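Local coordinates for protein D-hydantoinase (Ralstonia pickettii, PDB 1NFG) that probably catalyses the stereospecific hydrolysis of the cyclic amide bond in D-hydantoin derivatives, using two zinc ions bound in each subunit, at residues 432-437 / 444-449; 79-84 / 438-443; 85-90 / 373-378. One frame throughout, in Å; residues are numbered along the deposited sequence.

Contact 1: residues 432-437 / 444-449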
loop_
_atom_site.group_PDB
_atom_site.type_symbol
_atom_site.label_atom_id
_atom_site.label_comp_id
_atom_site.label_asym_id
_atom_site.label_seq_id
_atom_site.Cartn_x
_atom_site.Cartn_y
_atom_site.Cartn_z
ATOM N N LYS A 432 5.424 -17.516 46.712
ATOM C CA LYS A 432 4.383 -17.310 47.710
ATOM C C LYS A 432 2.992 -17.292 47.099
ATOM O O LYS A 432 2.769 -16.680 46.054
ATOM C CB LYS A 432 4.618 -16.003 48.470
ATOM C CG LYS A 432 3.508 -15.671 49.459
ATOM C CD LYS A 432 3.823 -14.434 50.286
ATOM C CE LYS A 432 2.677 -14.122 51.240
ATOM N NZ LYS A 432 2.980 -12.963 52.115
ATOM N N VAL A 433 2.057 -17.976 47.747
ATOM C CA VAL A 433 0.683 -18.001 47.276
ATOM C C VAL A 433 0.074 -16.680 47.727
ATOM O O VAL A 433 -0.032 -16.433 48.932
ATOM C CB VAL A 433 -0.110 -19.167 47.911
ATOM C CG1 VAL A 433 -1.592 -19.008 47.636
ATOM C CG2 VAL A 433 0.391 -20.489 47.371
ATOM N N ILE A 434 -0.308 -15.824 46.779
ATOM C CA ILE A 434 -0.894 -14.539 47.148
ATOM C C ILE A 434 -2.383 -14.478 46.860
ATOM O O ILE A 434 -3.086 -13.604 47.356
ATOM C CB ILE A 434 -0.148 -13.360 46.477
ATOM C CG1 ILE A 434 -0.217 -13.470 44.951
ATOM C CG2 ILE A 434 1.311 -13.350 46.954
ATOM C CD1 ILE A 434 0.550 -12.368 44.226
ATOM N N VAL A 435 -2.865 -15.413 46.053
ATOM C CA VAL A 435 -4.294 -15.498 45.769
ATOM C C VAL A 435 -4.580 -16.983 45.870
ATOM O O VAL A 435 -3.932 -17.781 45.202
ATOM C CB VAL A 435 -4.664 -14.997 44.351
ATOM C CG1 VAL A 435 -6.168 -15.124 44.142
ATOM C CG2 VAL A 435 -4.241 -13.546 44.179
ATOM N N ASP A 436 -5.519 -17.354 46.731
ATOM C CA ASP A 436 -5.862 -18.756 46.933
ATOM C C ASP A 436 -7.326 -18.942 46.580
ATOM O O ASP A 436 -8.199 -18.318 47.184
ATOM C CB ASP A 436 -5.636 -19.142 48.399
ATOM C CG ASP A 436 -5.446 -20.640 48.597
ATOM O OD1 ASP A 436 -6.167 -21.439 47.959
ATOM O OD2 ASP A 436 -4.577 -21.019 49.413
ATOM N N GLU A 437 -7.591 -19.802 45.605
ATOM C CA GLU A 437 -8.956 -20.061 45.157
ATOM C C GLU A 437 -9.843 -18.817 45.102
ATOM O O GLU A 437 -11.004 -18.858 45.520
ATOM C CB GLU A 437 -9.624 -21.116 46.038
ATOM C CG GLU A 437 -9.020 -22.506 45.908
ATOM C CD GLU A 437 -8.916 -22.979 44.466
ATOM O OE1 GLU A 437 -9.928 -22.900 43.732
ATOM O OE2 GLU A 437 -7.817 -23.437 44.076
ATOM N N PRO A 444 0.915 -6.392 51.319
ATOM C CA PRO A 444 1.324 -5.256 50.483
ATOM C C PRO A 444 2.840 -5.092 50.491
ATOM O O PRO A 444 3.403 -4.237 49.809
ATOM C CB PRO A 444 0.604 -4.076 51.131
ATOM C CG PRO A 444 0.513 -4.483 52.557
ATOM C CD PRO A 444 0.111 -5.932 52.463
ATOM N N THR A 445 3.495 -5.947 51.260
ATOM C CA THR A 445 4.938 -5.911 51.388
ATOM C C THR A 445 5.613 -6.957 50.484
ATOM O O THR A 445 6.841 -7.009 50.392
ATOM C CB THR A 445 5.319 -6.142 52.874
ATOM O OG1 THR A 445 6.737 -6.061 53.024
ATOM C CG2 THR A 445 4.839 -7.510 53.352
ATOM N N ASP A 446 4.805 -7.768 49.803
ATOM C CA ASP A 446 5.329 -8.813 48.924
ATOM C C ASP A 446 6.008 -8.313 47.651
ATOM O O ASP A 446 7.070 -8.815 47.266
ATOM C CB ASP A 446 4.219 -9.790 48.518
ATOM C CG ASP A 446 3.617 -10.531 49.701
ATOM O OD1 ASP A 446 4.368 -10.894 50.633
ATOM O OD2 ASP A 446 2.388 -10.767 49.682
ATOM N N GLY A 447 5.386 -7.332 46.995
ATOM C CA GLY A 447 5.920 -6.798 45.751
ATOM C C GLY A 447 7.272 -6.120 45.825
ATOM O O GLY A 447 7.542 -5.354 46.743
ATOM N N LYS A 448 8.127 -6.395 44.847
ATOM C CA LYS A 448 9.448 -5.790 44.811
ATOM C C LYS A 448 9.720 -5.122 43.470
ATOM O O LYS A 448 9.172 -5.512 42.438
ATOM C CB LYS A 448 10.528 -6.841 45.090
ATOM C CG LYS A 448 10.400 -7.520 46.448
ATOM C CD LYS A 448 10.183 -6.494 47.568
ATOM C CE LYS A 448 9.998 -7.139 48.944
ATOM N NZ LYS A 448 11.297 -7.607 49.500
ATOM N N PHE A 449 10.567 -4.102 43.492
ATOM C CA PHE A 449 10.929 -3.380 42.284
ATOM C C PHE A 449 11.851 -4.250 41.421
ATOM O O PHE A 449 12.623 -5.062 41.943
ATOM C CB PHE A 449 11.633 -2.073 42.655
ATOM C CG PHE A 449 12.142 -1.307 41.475
ATOM C CD1 PHE A 449 11.276 -0.539 40.701
ATOM C CD2 PHE A 449 13.484 -1.382 41.112
ATOM C CE1 PHE A 449 11.742 0.137 39.583
ATOM C CE2 PHE A 449 13.962 -0.710 39.997
ATOM C CZ PHE A 449 13.092 0.053 39.229
#

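Contact 2: residues 79-84 / 438-443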
loop_
_atom_site.group_PDB
_atom_site.type_symbol
_atom_site.label_atom_id
_atom_site.label_comp_id
_atom_site.label_asym_id
_atom_site.label_seq_id
_atom_site.Cartn_x
_atom_site.Cartn_y
_atom_site.Cartn_z
ATOM N N ALA A 79 -5.645 -6.001 42.804
ATOM C CA ALA A 79 -6.577 -6.368 41.743
ATOM C C ALA A 79 -5.805 -7.121 40.658
ATOM O O ALA A 79 -6.278 -8.122 40.114
ATOM C CB ALA A 79 -7.226 -5.123 41.161
ATOM N N ALA A 80 -4.603 -6.642 40.360
ATOM C CA ALA A 80 -3.771 -7.276 39.356
ATOM C C ALA A 80 -3.560 -8.749 39.712
ATOM O O ALA A 80 -3.735 -9.633 38.870
ATOM C CB ALA A 80 -2.429 -6.559 39.260
ATOM N N ALA A 81 -3.191 -9.007 40.962
ATOM C CA ALA A 81 -2.945 -10.369 41.421
ATOM C C ALA A 81 -4.184 -11.232 41.267
ATOM O O ALA A 81 -4.111 -12.355 40.772
ATOM C CB ALA A 81 -2.502 -10.357 42.876
ATOM N N CYS A 82 -5.323 -10.705 41.695
ATOM C CA CYS A 82 -6.568 -11.445 41.598
ATOM C C CYS A 82 -6.929 -11.703 40.144
ATOM O O CYS A 82 -7.778 -12.546 39.849
ATOM C CB CYS A 82 -7.697 -10.674 42.285
ATOM S SG CYS A 82 -7.549 -10.610 44.089
ATOM N N GLY A 83 -6.282 -10.973 39.239
ATOM C CA GLY A 83 -6.551 -11.133 37.825
ATOM C C GLY A 83 -5.523 -11.996 37.122
ATOM O O GLY A 83 -5.570 -12.162 35.899
ATOM N N GLY A 84 -4.580 -12.531 37.887
ATOM C CA GLY A 84 -3.563 -13.389 37.312
ATOM C C GLY A 84 -2.312 -12.680 36.846
ATOM O O GLY A 84 -1.468 -13.293 36.190
ATOM N N GLY A 438 -9.294 -17.712 44.599
ATOM C CA GLY A 438 -10.075 -16.493 44.475
ATOM C C GLY A 438 -9.977 -15.450 45.571
ATOM O O GLY A 438 -10.512 -14.347 45.421
ATOM N N SER A 439 -9.303 -15.774 46.672
ATOM C CA SER A 439 -9.177 -14.816 47.769
ATOM C C SER A 439 -7.770 -14.276 47.907
ATOM O O SER A 439 -6.808 -15.038 47.984
ATOM C CB SER A 439 -9.596 -15.455 49.092
ATOM O OG SER A 439 -10.948 -15.879 49.037
ATOM N N TYR A 440 -7.648 -12.955 47.931
ATOM C CA TYR A 440 -6.335 -12.360 48.086
ATOM C C TYR A 440 -5.828 -12.726 49.478
ATOM O O TYR A 440 -6.505 -12.484 50.478
ATOM C CB TYR A 440 -6.385 -10.838 47.953
ATOM C CG TYR A 440 -5.004 -10.251 48.078
ATOM C CD1 TYR A 440 -4.015 -10.579 47.157
ATOM C CD2 TYR A 440 -4.648 -9.461 49.169
ATOM C CE1 TYR A 440 -2.704 -10.150 47.318
ATOM C CE2 TYR A 440 -3.328 -9.021 49.340
ATOM C CZ TYR A 440 -2.364 -9.374 48.409
ATOM O OH TYR A 440 -1.056 -8.968 48.554
ATOM N N VAL A 441 -4.638 -13.309 49.544
ATOM C CA VAL A 441 -4.071 -13.706 50.824
ATOM C C VAL A 441 -2.608 -13.297 50.946
ATOM O O VAL A 441 -1.831 -13.953 51.642
ATOM C CB VAL A 441 -4.183 -15.236 51.028
ATOM C CG1 VAL A 441 -5.650 -15.646 51.051
ATOM C CG2 VAL A 441 -3.428 -15.978 49.913
ATOM N N GLY A 442 -2.240 -12.211 50.268
ATOM C CA GLY A 442 -0.869 -11.737 50.312
ATOM C C GLY A 442 -0.696 -10.533 51.219
ATOM O O GLY A 442 -1.612 -10.151 51.951
ATOM N N GLU A 443 0.488 -9.935 51.158
ATOM C CA GLU A 443 0.838 -8.767 51.959
ATOM C C GLU A 443 1.307 -7.647 51.032
ATOM O O GLU A 443 2.037 -7.898 50.070
ATOM C CB GLU A 443 1.990 -9.111 52.905
ATOM C CG GLU A 443 1.764 -10.325 53.766
ATOM C CD GLU A 443 1.263 -9.963 55.141
ATOM O OE1 GLU A 443 0.229 -9.261 55.237
ATOM O OE2 GLU A 443 1.912 -10.383 56.127
#

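Contact 3: residues 85-90 / 373-378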
loop_
_atom_site.group_PDB
_atom_site.type_symbol
_atom_site.label_atom_id
_atom_site.label_comp_id
_atom_site.label_asym_id
_atom_site.label_seq_id
_atom_site.Cartn_x
_atom_site.Cartn_y
_atom_site.Cartn_z
ATOM N N THR A 85 -2.177 -11.397 37.174
ATOM C CA THR A 85 -0.997 -10.638 36.758
ATOM C C THR A 85 -0.055 -10.449 37.939
ATOM O O THR A 85 -0.436 -9.877 38.961
ATOM C CB THR A 85 -1.402 -9.267 36.175
ATOM O OG1 THR A 85 -2.118 -9.470 34.948
ATOM C CG2 THR A 85 -0.176 -8.409 35.899
ATOM N N THR A 86 1.177 -10.929 37.783
ATOM C CA THR A 86 2.177 -10.864 38.842
ATOM C C THR A 86 3.275 -9.808 38.698
ATOM O O THR A 86 4.010 -9.541 39.649
ATOM C CB THR A 86 2.850 -12.234 39.024
ATOM O OG1 THR A 86 3.410 -12.665 37.775
ATOM C CG2 THR A 86 1.834 -13.257 39.513
ATOM N N THR A 87 3.419 -9.235 37.510
ATOM C CA THR A 87 4.410 -8.188 37.301
ATOM C C THR A 87 3.735 -7.050 36.567
ATOM O O THR A 87 2.814 -7.249 35.774
ATOM C CB THR A 87 5.628 -8.666 36.494
ATOM O OG1 THR A 87 6.359 -9.625 37.264
ATOM C CG2 THR A 87 6.556 -7.496 36.182
ATOM N N ILE A 88 4.196 -5.843 36.838
ATOM C CA ILE A 88 3.608 -4.676 36.227
ATOM C C ILE A 88 4.711 -3.670 35.979
ATOM O O ILE A 88 5.720 -3.668 36.675
ATOM C CB ILE A 88 2.520 -4.119 37.172
ATOM C CG1 ILE A 88 1.206 -4.032 36.417
ATOM C CG2 ILE A 88 2.927 -2.770 37.764
ATOM C CD1 ILE A 88 0.009 -3.985 37.320
ATOM N N VAL A 89 4.555 -2.853 34.950
ATOM C CA VAL A 89 5.551 -1.830 34.682
ATOM C C VAL A 89 4.730 -0.561 34.589
ATOM O O VAL A 89 4.073 -0.303 33.586
ATOM C CB VAL A 89 6.325 -2.098 33.381
ATOM C CG1 VAL A 89 7.513 -1.159 33.285
ATOM C CG2 VAL A 89 6.819 -3.536 33.365
ATOM N N ASP A 90 4.736 0.203 35.676
ATOM C CA ASP A 90 3.969 1.434 35.768
ATOM C C ASP A 90 4.730 2.584 35.130
ATOM O O ASP A 90 5.962 2.548 35.003
ATOM C CB ASP A 90 3.690 1.754 37.237
ATOM C CG ASP A 90 2.469 2.632 37.426
ATOM O OD1 ASP A 90 1.342 2.170 37.158
ATOM O OD2 ASP A 90 2.636 3.790 37.851
ATOM N N PHE A 373 10.739 -5.827 27.361
ATOM C CA PHE A 373 11.147 -4.936 28.435
ATOM C C PHE A 373 12.205 -5.435 29.428
ATOM O O PHE A 373 12.231 -5.021 30.583
ATOM C CB PHE A 373 9.890 -4.444 29.147
ATOM C CG PHE A 373 8.997 -3.634 28.253
ATOM C CD1 PHE A 373 9.335 -2.322 27.915
ATOM C CD2 PHE A 373 7.860 -4.199 27.679
ATOM C CE1 PHE A 373 8.557 -1.580 27.014
ATOM C CE2 PHE A 373 7.072 -3.470 26.775
ATOM C CZ PHE A 373 7.424 -2.156 26.442
ATOM N N GLY A 374 13.082 -6.311 28.944
ATOM C CA GLY A 374 14.189 -6.845 29.726
ATOM C C GLY A 374 13.964 -7.494 31.077
ATOM O O GLY A 374 14.641 -7.149 32.042
ATOM N N MET A 375 13.038 -8.444 31.147
ATOM C CA MET A 375 12.748 -9.145 32.394
ATOM C C MET A 375 12.754 -10.651 32.151
ATOM O O MET A 375 12.400 -11.433 33.036
ATOM C CB MET A 375 11.374 -8.741 32.921
ATOM C CG MET A 375 11.198 -7.259 33.130
ATOM S SD MET A 375 9.573 -6.904 33.799
ATOM C CE MET A 375 8.570 -6.962 32.316
ATOM N N PHE A 376 13.156 -11.041 30.945
ATOM C CA PHE A 376 13.195 -12.440 30.529
ATOM C C PHE A 376 14.619 -12.961 30.642
ATOM O O PHE A 376 15.562 -12.261 30.288
ATOM C CB PHE A 376 12.682 -12.531 29.079
ATOM C CG PHE A 376 12.741 -13.905 28.475
ATOM C CD1 PHE A 376 13.892 -14.350 27.835
ATOM C CD2 PHE A 376 11.637 -14.753 28.535
ATOM C CE1 PHE A 376 13.944 -15.635 27.255
ATOM C CE2 PHE A 376 11.677 -16.032 27.964
ATOM C CZ PHE A 376 12.835 -16.469 27.323
ATOM N N PRO A 377 14.797 -14.211 31.107
ATOM C CA PRO A 377 13.758 -15.160 31.526
ATOM C C PRO A 377 13.380 -15.198 33.010
ATOM O O PRO A 377 12.625 -16.086 33.429
ATOM C CB PRO A 377 14.315 -16.491 31.047
ATOM C CG PRO A 377 15.764 -16.331 31.310
ATOM C CD PRO A 377 16.066 -14.918 30.843
ATOM N N GLN A 378 13.890 -14.254 33.805
ATOM C CA GLN A 378 13.551 -14.224 35.229
ATOM C C GLN A 378 12.036 -14.214 35.347
ATOM O O GLN A 378 11.459 -14.903 36.186
ATOM C CB GLN A 378 14.109 -12.976 35.921
ATOM C CG GLN A 378 13.843 -12.970 37.433
ATOM C CD GLN A 378 14.151 -11.641 38.115
ATOM O OE1 GLN A 378 15.158 -10.994 37.817
ATOM N NE2 GLN A 378 13.292 -11.241 39.050
#

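Contact 1: residues 432-437 / 444-449
Lys432 lays the far half of its aliphatic chain beside the carboxylate of Asp446, the two side chains crossing at about a right angle. CG stands anti to the backbone N (chi1 176°) and the rest of the chain is fully extended, which carries the ammonium group the whole length of a lysine from strand to loop. NZ then makes a salt bridge to Asp446 OD1 at 2.9 Å. It approaches that oxygen on its syn side and lies 17° out of the carboxylate plane, an approach that also brings NZ within a weak 3.3 Å bond of Asp446 OD2. Behind the charge, CD of Lys432 lies 3.6 Å from Asp446 OD1, so the methylenes pack against the same group that the amine binds.

Ile434, two residues on along the strand, adds its CG2 branch: this methyl comes to 3.9 Å from Asp446 OD2 as the side chains slide past each other in opposite directions. A large apolar residue suits this buried place, where it also meets Leu429, Ile117 and Ala81. Ile434 and Val435 together face Val427 of the neighbouring antiparallel strand as a classic beta bulge, the point where the chain turns a corner. The contact thus ties the hairpin of strands 432-436 and 439-440, in the small beta domain that accompanies the barrel in this family, to the C-terminal tail leaving it.

Asp446 OD2 also accepts the backbone N-H of Glu443, and this second bond fixes how the carboxylate is turned. Two donors, an ammonium group and an amide, probably favour the ionised aspartate, and the carboxylate in turn the charged lysine.

Contact 2: residues 79-84 / 438-443
The first torsion of Cys82, chi1 -70° with SG opposite the carbonyl carbon, sets the sulfur against the root of Tyr440, SG lying 4.0 Å from Tyr440 CB. That of Tyr440, chi1 -178° with CG opposite the backbone N, swings the ring alongside the helix, and CE1 of Tyr440 comes to 4.5 Å from Ala81 CB, which approaches obliquely. Two consecutive residues at the end of helix 73-82 therefore follow the tyrosine from CB to ring.

Small residues suit this helix end. Ala81 also touches Ile434 and Val435 of the adjacent strand, and its single methyl lets the helix settle close to the hairpin. The helix then stops in a Schellman motif: Gly84 takes a positive phi of 90°, a backbone shape to which glycine is well adapted, and one of the two bonds back into the last turn runs from its N to Ala81 O at 2.9 Å. On the hairpin side, the chain doubles back over the tyrosine, placing Gly442 N 3.3 Å above the ring plane and over its centre; glycine suits the place, since there is no room for a side chain beside the tyrosine hydroxyl.

Helix 73-82 of the barrel is thus joined to strand 439-440 of the beta domain. Carbon and sulfur surfaces do the work, so the interface depends on shape, dispersion and a polarisable thiol, with no charge or directional bond between the segments.

Contact 3: residues 85-90 / 373-378
Met375 leaves the backbone with CB directed toward strand 85-93, and its first torsion, chi1 -56°, sets CG beside the backbone N. CB and CG span the gap between loop and strand. At SD the side chain makes its first contact, 3.9 Å from CG2 of Thr87, the two side chains meeting tip to tip. A bend at chi3 (-81°) then turns the terminal methyl across the strand direction, and CE ends 4.0 Å from CG2 of Val89, again tip to tip. One flexible, unbranched residue can in this way serve two strand positions that lie two residues apart and face the same way.

The strand belongs to the TIM barrel of the amidohydrolase fold, lying parallel to and paired with strand 48-58, whose Ile54 the methionine also touches. Helix 358-372 ends in a Schellman motif with Gly374 at positive phi, and this turn delivers Phe373 and Met375 to the barrel strands. Phe373 lies against Val56 and sets its ring edge-to-face with those of His122 and Tyr234, contacts to three separate strands that are consistent with a plug in the barrel interior.

Beta-branched residues favour the extended backbone at 87 and 89. Thr87 presents its methyl to the sulfur. The Val89 side chain is about 7 Å from that of His57, a zinc ligand, and about 11 Å from a bound zinc ion.

Contacts 1 and 2 interlock: their segments alternate along the chain, their centres are 7 Å apart, and the hairpin that gives each contact one segment is joined by a probable hydrogen bond from Val441 N to Ile434 O (2.7 Å). Contact 2 leads into contact 3, since helix 73-82 is followed, after Gly83 and Gly84, by strand 85-93 and Thr85 N probably bonds to Ala80 O at 2.9 Å; contact 3 is nested within the loop that contact 2 closes. Its centre lies 17 Å from that of contact 2 and 15 Å from that of contact 1. Contact 3 approaches the zinc site, whereas contacts 1 and 2 join beta domain, barrel helix and C-terminal tail away from it.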